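Local coordinates for protein TRAP dicarboxylate transporter-DctP subunit (Rhodobacter sphaeroides, PDB 4PE3) that probably binds an organic acid in the periplasm and delivers it to the membrane subunits of a TRAP-type transporter, at residues A[31-35]-A[63-68]; A[90-96]-A[242-248]. One frame throughout, in Å; residues are numbered along the deposited sequence.

Contact 1 of 2, residues A[31-35]-A[63-68]. With ZN (zinc ion), chain G.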
# COMPACT_ATOMS: atom_id res chain seq x y z
N HIS A 31 -9.67 -22.37 18.91
CA HIS A 31 -9.85 -20.92 18.89
C HIS A 31 -10.54 -20.51 17.61
O HIS A 31 -10.24 -21.02 16.54
CB HIS A 31 -8.50 -20.21 18.96
CG HIS A 31 -7.66 -20.64 20.12
ND1 HIS A 31 -7.70 -20.02 21.34
CD2 HIS A 31 -6.75 -21.64 20.23
CE1 HIS A 31 -6.85 -20.61 22.16
NE2 HIS A 31 -6.26 -21.59 21.51
N HIS A 32 -11.45 -19.55 17.74
CA HIS A 32 -12.21 -19.04 16.61
C HIS A 32 -12.13 -17.51 16.64
O HIS A 32 -12.64 -16.88 17.57
CB HIS A 32 -13.65 -19.53 16.71
CG HIS A 32 -13.76 -21.01 16.86
ND1 HIS A 32 -13.74 -21.88 15.79
CD2 HIS A 32 -13.88 -21.79 17.97
CE1 HIS A 32 -13.85 -23.12 16.23
NE2 HIS A 32 -13.94 -23.09 17.55
N PHE A 33 -11.47 -16.92 15.66
CA PHE A 33 -11.24 -15.48 15.66
C PHE A 33 -11.91 -14.81 14.46
O PHE A 33 -11.64 -15.15 13.31
CB PHE A 33 -9.74 -15.16 15.54
CG PHE A 33 -8.90 -15.71 16.66
CD1 PHE A 33 -9.28 -15.60 18.00
CD2 PHE A 33 -7.69 -16.32 16.37
CE1 PHE A 33 -8.46 -16.10 19.00
CE2 PHE A 33 -6.89 -16.83 17.37
CZ PHE A 33 -7.28 -16.72 18.67
N ARG A 34 -12.70 -13.78 14.74
CA ARG A 34 -13.41 -13.03 13.70
C ARG A 34 -12.60 -11.80 13.29
O ARG A 34 -12.26 -10.96 14.14
CB ARG A 34 -14.78 -12.62 14.24
CG ARG A 34 -15.41 -13.67 15.14
CD ARG A 34 -16.47 -13.07 16.02
NE ARG A 34 -17.71 -12.84 15.27
CZ ARG A 34 -18.45 -11.74 15.34
NH1 ARG A 34 -18.11 -10.72 16.12
NH2 ARG A 34 -19.57 -11.67 14.62
N PHE A 35 -12.27 -11.72 12.01
CA PHE A 35 -11.52 -10.62 11.44
C PHE A 35 -12.37 -9.82 10.48
O PHE A 35 -13.05 -10.41 9.64
CB PHE A 35 -10.34 -11.15 10.65
CG PHE A 35 -9.13 -11.43 11.47
CD1 PHE A 35 -9.15 -12.36 12.49
CD2 PHE A 35 -7.94 -10.76 11.20
CE1 PHE A 35 -8.02 -12.61 13.22
CE2 PHE A 35 -6.81 -11.01 11.95
CZ PHE A 35 -6.86 -11.94 12.96
N GLU A 63 -7.01 -26.17 14.74
CA GLU A 63 -6.99 -25.65 16.11
C GLU A 63 -7.29 -24.16 16.18
O GLU A 63 -7.69 -23.65 17.23
CB GLU A 63 -5.68 -25.97 16.85
CG GLU A 63 -5.88 -26.88 18.08
CD GLU A 63 -5.37 -26.28 19.39
OE1 GLU A 63 -4.21 -25.81 19.42
OE2 GLU A 63 -6.11 -26.29 20.39
N VAL A 64 -7.07 -23.45 15.08
CA VAL A 64 -7.42 -22.04 14.99
C VAL A 64 -8.16 -21.83 13.68
O VAL A 64 -7.71 -22.31 12.64
CB VAL A 64 -6.16 -21.11 15.02
CG1 VAL A 64 -6.57 -19.65 14.91
CG2 VAL A 64 -5.33 -21.35 16.27
N THR A 65 -9.30 -21.16 13.75
CA THR A 65 -10.08 -20.81 12.57
C THR A 65 -10.26 -19.29 12.55
O THR A 65 -10.29 -18.64 13.60
CB THR A 65 -11.45 -21.51 12.56
OG1 THR A 65 -12.25 -21.03 13.65
CG2 THR A 65 -11.30 -23.02 12.69
N ILE A 66 -10.36 -18.74 11.34
CA ILE A 66 -10.55 -17.32 11.14
C ILE A 66 -11.85 -17.16 10.38
O ILE A 66 -12.04 -17.78 9.33
CB ILE A 66 -9.44 -16.72 10.25
CG1 ILE A 66 -8.05 -16.92 10.87
CG2 ILE A 66 -9.68 -15.23 9.97
CD1 ILE A 66 -7.86 -16.26 12.21
N GLU A 67 -12.73 -16.33 10.91
CA GLU A 67 -13.94 -15.94 10.19
C GLU A 67 -13.72 -14.56 9.58
O GLU A 67 -13.60 -13.57 10.29
CB GLU A 67 -15.11 -15.90 11.16
CG GLU A 67 -16.41 -15.64 10.48
CD GLU A 67 -17.56 -16.23 11.25
OE1 GLU A 67 -18.50 -16.70 10.58
OE2 GLU A 67 -17.53 -16.24 12.50
N LEU A 68 -13.67 -14.50 8.24
CA LEU A 68 -13.41 -13.27 7.53
C LEU A 68 -14.71 -12.54 7.18
O LEU A 68 -15.56 -13.09 6.49
CB LEU A 68 -12.62 -13.59 6.25
CG LEU A 68 -12.26 -12.42 5.33
CD1 LEU A 68 -11.21 -11.54 5.97
CD2 LEU A 68 -11.83 -12.95 3.94
ZN ZN G . -5.19 -22.89 22.67
O HOH W 1 -6.32 -23.75 24.22
O HOH W 2 -3.35 -21.85 23.02
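Phe33 and Phe35 turn their rings to the same face of the sheet as Ile66, where strands 32-37 and 65-69 run parallel as the two strands of a beta-alpha-beta unit. Ile66 CD1 touches both rings: it reaches Phe35 CE1 at 3.8 Å and lies near the plane of the Phe33 ring, at its edge. Val64 CG1 meets Phe33 CE2, also at 3.8 Å. The branched side chains of Val64, just ahead of the strand, and Ile66 fill the space between the phenylalanines and Val56 of the connecting helix 44-59. With an alanine at Phe35, Ile66 CD1 and Val245 would probably lose the ring they pack on, opening a gap. On the other face the side chains are polar: His32 and Thr65 lie alongside, pointing the same way, while the opposite charges of Arg34 and Glu67 lie near each other but beyond a salt bridge, and probably attract weakly. The backbones alternate bonds in parallel fashion, as in Phe33 N to Thr65 O, 2.9 Å. At the start of the modelled chain, His31 binds a zinc ion through NE2 at 2.0 Å, two waters being further ligands. Thr65 OG1, set between its own N and carbonyl carbon (chi1 66°), meets His32 ND1 in a 2.7 Å hydrogen bond.

Contact 2 of 2, residues A[90-96]-A[242-248]; sequences DGHITDT and LVEVSMN
His92 and Glu244 join side chains across an antiparallel pair, strands 91-95 and 243-248, inside the mixed five-stranded sheet of one lobe of this solute-binding fold. The ring donates from His92 NE2 to Glu244 OE2 at 2.9 Å, the oxygen lying close to the ring plane. Ring and carboxylate planes are 89° apart, and NE2 meets OE2 from well above the carboxylate plane. Ser246 OG reaches Glu244 OE2 from the opposite face at 2.8 Å, and Thr96 OG1 gives its hydrogen to Glu244 OE1, also at 2.8 Å. Three donors thus grip a buried carboxylate and fix its rotation. Glutamate suits the place because its chain, extended beyond CG, carries both oxygens out to these donors. An acetate ion, probably from the crystallisation liquor, lies about 3 Å from the Glu244 side chain and may mark a pocket here.

The second shell sets the donors. Thr80 OG1 bonds His92 ND1, while Thr94 CG2 sits 3.4 Å above the centre of the His92 imidazole, so the ring's rotation is fixed. Met135 and Ile139 of helix 131-139, with Phe146 of strand 144-150, pack against Glu244. On the reverse face Ile93, Val243 and Val245 form an aliphatic cluster: Ile93 CG2 touches Val243 CG1 at 3.6 Å, and Val245 lies alongside Ile93, pointing the same way.

Gly91 brings its CA within 3.7 Å of Met247 CA (a selenomethionine); a CB on Gly91 would clash with Ser246 O. At this end Asn248 is the N-cap of helix 249-253: its OD1 accepts from Lys251 N and its ND2 bonds Ile84 O, while Asn248 N donates to Asp90 O at 2.8 Å.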
# COMPACT_ATOMS: atom_id res chain seq x y z
N ASP A 90 -12.09 -9.84 16.63
CA ASP A 90 -10.78 -10.29 17.11
C ASP A 90 -9.59 -9.77 16.31
O ASP A 90 -8.47 -9.79 16.81
CB ASP A 90 -10.74 -11.81 17.14
CG ASP A 90 -11.80 -12.39 18.05
OD1 ASP A 90 -11.85 -12.02 19.24
OD2 ASP A 90 -12.63 -13.19 17.56
N GLY A 91 -9.81 -9.33 15.08
CA GLY A 91 -8.74 -8.76 14.30
C GLY A 91 -9.28 -8.01 13.11
O GLY A 91 -10.50 -7.89 12.92
N HIS A 92 -8.36 -7.48 12.31
CA HIS A 92 -8.71 -6.83 11.05
C HIS A 92 -7.66 -7.04 9.98
O HIS A 92 -6.49 -7.37 10.28
CB HIS A 92 -9.05 -5.34 11.22
CG HIS A 92 -7.94 -4.47 11.72
ND1 HIS A 92 -8.19 -3.24 12.28
CD2 HIS A 92 -6.58 -4.60 11.68
CE1 HIS A 92 -7.04 -2.66 12.60
NE2 HIS A 92 -6.06 -3.47 12.26
N ILE A 93 -8.09 -6.87 8.74
CA ILE A 93 -7.19 -6.80 7.60
C ILE A 93 -7.59 -5.49 6.96
O ILE A 93 -8.65 -5.40 6.33
CB ILE A 93 -7.37 -7.98 6.63
CG1 ILE A 93 -7.19 -9.32 7.34
CG2 ILE A 93 -6.38 -7.83 5.47
CD1 ILE A 93 -7.36 -10.54 6.46
N THR A 94 -6.79 -4.44 7.13
CA THR A 94 -7.26 -3.11 6.80
C THR A 94 -6.16 -2.13 6.39
O THR A 94 -4.98 -2.40 6.57
CB THR A 94 -8.08 -2.52 7.98
OG1 THR A 94 -8.84 -1.40 7.51
CG2 THR A 94 -7.16 -2.09 9.12
N ASP A 95 -6.59 -1.01 5.84
CA ASP A 95 -5.71 0.02 5.32
C ASP A 95 -5.26 0.84 6.48
O ASP A 95 -6.03 1.58 7.09
CB ASP A 95 -6.54 0.88 4.36
CG ASP A 95 -5.73 1.88 3.58
OD1 ASP A 95 -4.79 2.48 4.12
OD2 ASP A 95 -6.09 2.09 2.40
N THR A 96 -3.97 0.75 6.80
CA THR A 96 -3.40 1.45 7.96
C THR A 96 -3.53 2.97 7.83
O THR A 96 -3.58 3.68 8.83
CB THR A 96 -1.93 1.01 8.16
OG1 THR A 96 -1.91 -0.41 8.38
CG2 THR A 96 -1.26 1.72 9.34
N LEU A 242 -0.07 0.07 2.47
CA LEU A 242 0.15 -0.99 3.46
C LEU A 242 -1.18 -1.44 4.03
O LEU A 242 -1.95 -0.63 4.54
CB LEU A 242 1.05 -0.47 4.59
CG LEU A 242 1.66 -1.45 5.58
CD1 LEU A 242 2.84 -0.86 6.31
CD2 LEU A 242 0.61 -1.85 6.58
N VAL A 243 -1.45 -2.73 3.89
CA VAL A 243 -2.60 -3.36 4.55
C VAL A 243 -2.08 -4.22 5.69
O VAL A 243 -1.18 -5.05 5.51
CB VAL A 243 -3.42 -4.18 3.54
CG1 VAL A 243 -4.32 -5.16 4.22
CG2 VAL A 243 -4.21 -3.24 2.68
N GLU A 244 -2.54 -3.92 6.89
CA GLU A 244 -2.09 -4.66 8.06
C GLU A 244 -3.03 -5.81 8.38
O GLU A 244 -4.26 -5.70 8.17
CB GLU A 244 -2.03 -3.74 9.29
CG GLU A 244 -3.37 -3.17 9.75
CD GLU A 244 -3.24 -2.28 10.97
OE1 GLU A 244 -3.08 -1.05 10.80
OE2 GLU A 244 -3.29 -2.81 12.11
N VAL A 245 -2.45 -6.92 8.85
CA VAL A 245 -3.19 -8.02 9.46
C VAL A 245 -2.79 -7.99 10.92
O VAL A 245 -1.62 -8.19 11.26
CB VAL A 245 -2.81 -9.38 8.84
CG1 VAL A 245 -3.56 -10.51 9.48
CG2 VAL A 245 -3.08 -9.38 7.34
N SER A 246 -3.76 -7.68 11.77
CA SER A 246 -3.52 -7.46 13.20
C SER A 246 -4.67 -8.03 14.01
O SER A 246 -5.79 -8.16 13.50
CB SER A 246 -3.42 -5.97 13.48
OG SER A 246 -2.42 -5.37 12.67
N MSE A 247 -4.43 -8.33 15.29
CA MSE A 247 -5.48 -8.93 16.11
C MSE A 247 -5.34 -8.50 17.55
O MSE A 247 -4.36 -7.84 17.95
CB MSE A 247 -5.44 -10.45 15.99
CG MSE A 247 -4.36 -11.17 16.78
SE MSE A 247 -4.65 -13.10 16.79
CE MSE A 247 -6.18 -13.09 17.97
N ASN A 248 -6.32 -8.87 18.34
CA ASN A 248 -6.36 -8.56 19.74
C ASN A 248 -5.10 -9.06 20.40
O ASN A 248 -4.76 -10.23 20.31
CB ASN A 248 -7.57 -9.23 20.37
CG ASN A 248 -7.66 -8.96 21.87
OD1 ASN A 248 -6.94 -9.55 22.68
ND2 ASN A 248 -8.50 -8.03 22.22

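From the N terminus the chain enters strand 32-37, passes through helix 44-59 and returns beside its start in strand 65-69, closing the short loop of contact 1. Only then does contact 2 open, at 90-96, so the two loops follow in series and neither nests in nor crosses the other. Contact 2 closes a far longer one: the chain runs through strand 144-150 and the whole four-stranded sheet before 242-248 comes back. Strands 32-37 and 91-95 are neighbours, so the contacts share one five-stranded sheet, their centres 14 Å apart. Arg34 O lies 2.7 Å from Asp90 N, a probable hydrogen bond, and Phe35 CE2 packs against Ser246 O.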